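Local coordinates for beta-mannosidase (Trichoderma harzianum, PDB 4CVU), which probably removes terminal beta-linked mannose from mannosides by hydrolysis, as a fungal beta-mannosidase of glycoside hydrolase family 2, at residues Val774-Gly778 with Thr880-Ser884; Thr817-Val823 with Asn847-Val852. All coordinates share one frame; numbering follows the deposited sequence.

How the contacts relate
Both contacts lie close together, where the Mannosidase Ig/CBM-like domain meets the Ig-fold domain, with centres about 11 Å apart, and contact 2 is nested inside the chain loop that contact 1 closes. Contact 2 is the buried one: within its segments, two backbone hydrogen bonds and apolar packing join strands 821-830 and 841-849, with a cadmium ion at His-848. Contact 1 is partly buried and joins a turn of the first domain to a loop of the following Ig-fold domain through one backbone bond, a valine and water. The two meet directly, since Val-774 O lies 2.9 Å from Val-821 N, a probable hydrogen bond that continues the sheet.

Contact 1: Val774-Gly778 with Thr880-Ser884; sequences VDLKG and TAGVS
Val-883 lays its CG2 methyl over the type I beta turn Asp-775 to Gly-778, where a turn of the Mannosidase Ig/CBM-like domain meets a loop of the Ig-fold domain. With this methyl anti to the carbonyl carbon, Val-883 CG2 sits 3.6 Å from Asp-775 O and 3.7 Å from Gly-778 N, the two atoms whose own hydrogen bond closes the turn. Val-774 CG2 meets Val-883 CG2 at 4.2 Å. Beside this packing, Val-883 N donates to Leu-776 O at 2.9 Å, approaching well above the carbonyl plane, 49° out of it. Next to it the main chains come close, and Gly-882 CA makes a CA-H...O contact with Lys-777 O. Asp-775 OD1 steadies the turn from within, accepting a hydrogen bond from the backbone N of Lys-779 and a weaker one from Lys-777 N. At the exposed margin Lys-777 bends at chi2 (-55°), which brings Lys-777 CD to 3.6 Å from Ala-881 O, and its ammonium also has a weak bond to Ser-860. A water donates to Ala-881 O at 3.1 Å and weakly accepts from Lys-777 NZ.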
# COMPACT_ATOMS: atom_id res chain seq x y z
N VAL A 774 -7.58 30.35 -34.50
CA VAL A 774 -8.97 29.93 -34.33
C VAL A 774 -9.47 30.31 -32.94
O VAL A 774 -8.66 30.59 -32.06
CB VAL A 774 -9.12 28.42 -34.55
CG1 VAL A 774 -8.64 28.04 -35.94
CG2 VAL A 774 -8.37 27.64 -33.49
N ASP A 775 -10.78 30.33 -32.75
CA ASP A 775 -11.36 30.42 -31.39
C ASP A 775 -11.41 29.00 -30.80
O ASP A 775 -11.07 28.04 -31.48
CB ASP A 775 -12.76 31.10 -31.41
CG ASP A 775 -13.82 30.31 -32.19
OD1 ASP A 775 -13.68 29.09 -32.39
OD2 ASP A 775 -14.85 30.94 -32.60
N LEU A 776 -11.83 28.87 -29.55
CA LEU A 776 -11.71 27.58 -28.82
C LEU A 776 -12.80 26.55 -29.17
O LEU A 776 -12.81 25.41 -28.64
CB LEU A 776 -11.57 27.84 -27.32
CG LEU A 776 -10.49 28.88 -26.96
CD1 LEU A 776 -10.43 29.19 -25.48
CD2 LEU A 776 -9.10 28.45 -27.43
N LYS A 777 -13.69 26.94 -30.07
CA LYS A 777 -14.58 26.03 -30.77
C LYS A 777 -13.97 25.56 -32.10
O LYS A 777 -14.46 24.63 -32.73
CB LYS A 777 -15.95 26.70 -31.02
CG LYS A 777 -16.86 26.77 -29.80
CD LYS A 777 -17.06 25.38 -29.20
CE LYS A 777 -18.21 25.31 -28.24
NZ LYS A 777 -18.51 23.88 -27.96
N GLY A 778 -12.90 26.22 -32.54
CA GLY A 778 -12.22 25.83 -33.78
C GLY A 778 -12.60 26.62 -35.04
O GLY A 778 -12.08 26.36 -36.12
N THR A 880 -14.27 16.37 -31.13
CA THR A 880 -15.54 16.35 -31.87
C THR A 880 -16.31 17.69 -31.81
O THR A 880 -17.00 18.07 -32.77
CB THR A 880 -16.38 15.15 -31.36
OG1 THR A 880 -15.77 13.95 -31.85
CG2 THR A 880 -17.78 15.17 -31.82
N ALA A 881 -16.19 18.43 -30.71
CA ALA A 881 -17.04 19.60 -30.45
C ALA A 881 -16.30 20.92 -30.40
O ALA A 881 -16.91 21.99 -30.47
CB ALA A 881 -17.77 19.40 -29.13
N GLY A 882 -14.98 20.88 -30.24
CA GLY A 882 -14.20 22.10 -30.18
C GLY A 882 -12.72 21.82 -29.99
O GLY A 882 -12.28 20.66 -30.06
N VAL A 883 -11.96 22.87 -29.76
CA VAL A 883 -10.52 22.74 -29.57
C VAL A 883 -10.20 22.14 -28.21
O VAL A 883 -10.77 22.54 -27.20
CB VAL A 883 -9.81 24.11 -29.64
CG1 VAL A 883 -8.34 23.99 -29.21
CG2 VAL A 883 -9.90 24.66 -31.03
N SER A 884 -9.30 21.17 -28.21
CA SER A 884 -8.81 20.60 -26.97
C SER A 884 -7.40 21.06 -26.71
O SER A 884 -6.55 20.89 -27.57
CB SER A 884 -8.84 19.07 -27.07
OG SER A 884 -7.95 18.55 -26.13
O HOH W 1 -12.57 24.76 -26.25
O HOH W 2 -20.02 21.89 -30.13

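Contact 2: Thr817-Val823 with Asn847-Val852; sequences TSDAVLV and NHFLPV. With CD (cadmium ion), chain Y.
Leu-822 and Phe-849 form an antiparallel hydrogen-bonded pair, each donating its N-H to the other's carbonyl. Phe-849 N reaches Leu-822 O at 2.8 Å in the carbonyl plane, while the return bond, from Leu-822 N to Phe-849 O, comes in tilted 20° from the plane. Leu-822 CB and Phe-849 CB lie 4.1 Å apart on one face of the sheet, and Leu-822 CD2 approaches the Phe-849 ring obliquely. Val-823 and His-848 follow as a non-hydrogen-bonded pair on the opposite face. On this face of Val-823 and His-848, His-848 ND1 coordinates a cadmium ion at 2.5 Å, with two waters as further ligands. With CG1 between the backbone N and the carbonyl carbon (chi1 65°), Val-821 turns CG2 to the edge of the imidazole at CD2, and the same methyl packs on Leu-850 CD1.

Beyond the paired strands the contact continues through loop residues. Pro-851 wedges its ring against the other segment, with Pro-851 CD 3.2 Å from Ala-820 O and Pro-851 CG 3.4 Å from Thr-817 O, and CG also meets Ala-820 CB. A glycine here would probably open a gap beside Ala-820 CB and let the chain leading to Val-852 turn more freely. Val-852 spreads its two methyls over the Thr-817 carbonyl, and Val-852 CG1 lies 3.7 Å from Thr-817 OG1.

Farther out, Trp-746 meets the Phe-849 ring edge-to-face, and Leu-753 and Trp-773 pack against both Leu-822 and Phe-849. Asn-847 OD1 accepts from His-848 N and from Lys-684, while its ND2 binds Ala-742 O. The whole is the open end of an antiparallel beta hairpin, strands 821-830 and 841-849, at the edge of the four-stranded sheet of an Ig-like domain.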
# COMPACT_ATOMS: atom_id res chain seq x y z
N THR A 817 -9.37 37.51 -26.43
CA THR A 817 -8.11 36.82 -26.20
C THR A 817 -8.28 35.58 -25.33
O THR A 817 -7.43 34.68 -25.38
CB THR A 817 -7.05 37.76 -25.62
OG1 THR A 817 -7.55 38.36 -24.43
CG2 THR A 817 -6.71 38.85 -26.61
N SER A 818 -9.36 35.50 -24.57
CA SER A 818 -9.64 34.29 -23.81
C SER A 818 -10.44 33.28 -24.61
O SER A 818 -10.85 32.24 -24.11
CB SER A 818 -10.30 34.62 -22.47
OG SER A 818 -11.61 35.07 -22.66
N ASP A 819 -10.67 33.59 -25.87
CA ASP A 819 -11.34 32.69 -26.80
C ASP A 819 -10.51 32.70 -28.09
O ASP A 819 -11.00 33.02 -29.16
CB ASP A 819 -12.80 33.15 -27.03
CG ASP A 819 -13.65 32.12 -27.77
OD1 ASP A 819 -13.31 30.92 -27.80
OD2 ASP A 819 -14.70 32.52 -28.32
N ALA A 820 -9.21 32.38 -27.94
CA ALA A 820 -8.28 32.40 -29.06
C ALA A 820 -7.06 31.50 -28.86
O ALA A 820 -6.47 31.47 -27.80
CB ALA A 820 -7.82 33.82 -29.31
N VAL A 821 -6.66 30.82 -29.92
CA VAL A 821 -5.42 30.08 -29.90
C VAL A 821 -4.80 30.13 -31.28
O VAL A 821 -5.51 30.09 -32.30
CB VAL A 821 -5.63 28.61 -29.44
CG1 VAL A 821 -6.48 27.84 -30.44
CG2 VAL A 821 -4.29 27.90 -29.25
N LEU A 822 -3.47 30.20 -31.29
CA LEU A 822 -2.69 30.22 -32.51
C LEU A 822 -1.99 28.88 -32.64
O LEU A 822 -1.21 28.52 -31.79
CB LEU A 822 -1.64 31.33 -32.47
CG LEU A 822 -0.54 31.31 -33.57
CD1 LEU A 822 -1.12 31.40 -34.97
CD2 LEU A 822 0.43 32.47 -33.36
N VAL A 823 -2.26 28.18 -33.73
CA VAL A 823 -1.68 26.86 -33.97
C VAL A 823 -0.56 27.04 -34.98
O VAL A 823 -0.77 27.58 -36.06
CB VAL A 823 -2.73 25.86 -34.47
CG1 VAL A 823 -2.09 24.50 -34.71
CG2 VAL A 823 -3.87 25.77 -33.49
N ASN A 847 3.37 23.26 -32.50
CA ASN A 847 3.43 24.15 -31.35
C ASN A 847 2.14 24.97 -31.32
O ASN A 847 1.29 24.86 -32.23
CB ASN A 847 4.65 25.05 -31.46
CG ASN A 847 5.08 25.64 -30.13
OD1 ASN A 847 4.38 25.53 -29.12
ND2 ASN A 847 6.24 26.25 -30.13
N HIS A 848 1.96 25.76 -30.26
CA HIS A 848 0.83 26.67 -30.16
C HIS A 848 1.16 27.92 -29.34
O HIS A 848 2.11 27.92 -28.55
CB HIS A 848 -0.36 25.95 -29.52
CG HIS A 848 -0.33 25.96 -28.03
ND1 HIS A 848 0.68 25.39 -27.30
CD2 HIS A 848 -1.17 26.51 -27.12
CE1 HIS A 848 0.46 25.57 -26.01
NE2 HIS A 848 -0.66 26.24 -25.88
N PHE A 849 0.36 28.96 -29.50
CA PHE A 849 0.46 30.15 -28.67
C PHE A 849 -0.92 30.57 -28.16
O PHE A 849 -1.85 30.82 -28.94
CB PHE A 849 1.07 31.32 -29.40
CG PHE A 849 1.00 32.60 -28.63
CD1 PHE A 849 1.69 32.74 -27.42
CD2 PHE A 849 0.24 33.66 -29.07
CE1 PHE A 849 1.62 33.94 -26.69
CE2 PHE A 849 0.17 34.85 -28.35
CZ PHE A 849 0.86 34.99 -27.15
N LEU A 850 -1.02 30.66 -26.84
CA LEU A 850 -2.23 31.08 -26.19
C LEU A 850 -1.99 32.48 -25.64
O LEU A 850 -1.08 32.68 -24.84
CB LEU A 850 -2.53 30.10 -25.08
CG LEU A 850 -3.96 30.04 -24.57
CD1 LEU A 850 -4.87 29.35 -25.59
CD2 LEU A 850 -3.99 29.32 -23.24
N PRO A 851 -2.79 33.47 -26.07
CA PRO A 851 -2.61 34.89 -25.69
C PRO A 851 -3.10 35.24 -24.28
O PRO A 851 -3.03 36.40 -23.88
CB PRO A 851 -3.44 35.62 -26.73
CG PRO A 851 -4.53 34.66 -27.06
CD PRO A 851 -3.93 33.29 -26.98
N VAL A 852 -3.56 34.24 -23.54
CA VAL A 852 -3.78 34.38 -22.10
C VAL A 852 -3.16 33.17 -21.40
O VAL A 852 -2.71 32.24 -22.05
CB VAL A 852 -5.29 34.46 -21.77
CG1 VAL A 852 -5.89 35.74 -22.34
CG2 VAL A 852 -6.02 33.23 -22.27
CD CD Y . 0.97 22.86 -27.48
O HOH W 3 -0.57 21.70 -25.50
O HOH W 4 0.65 21.33 -29.79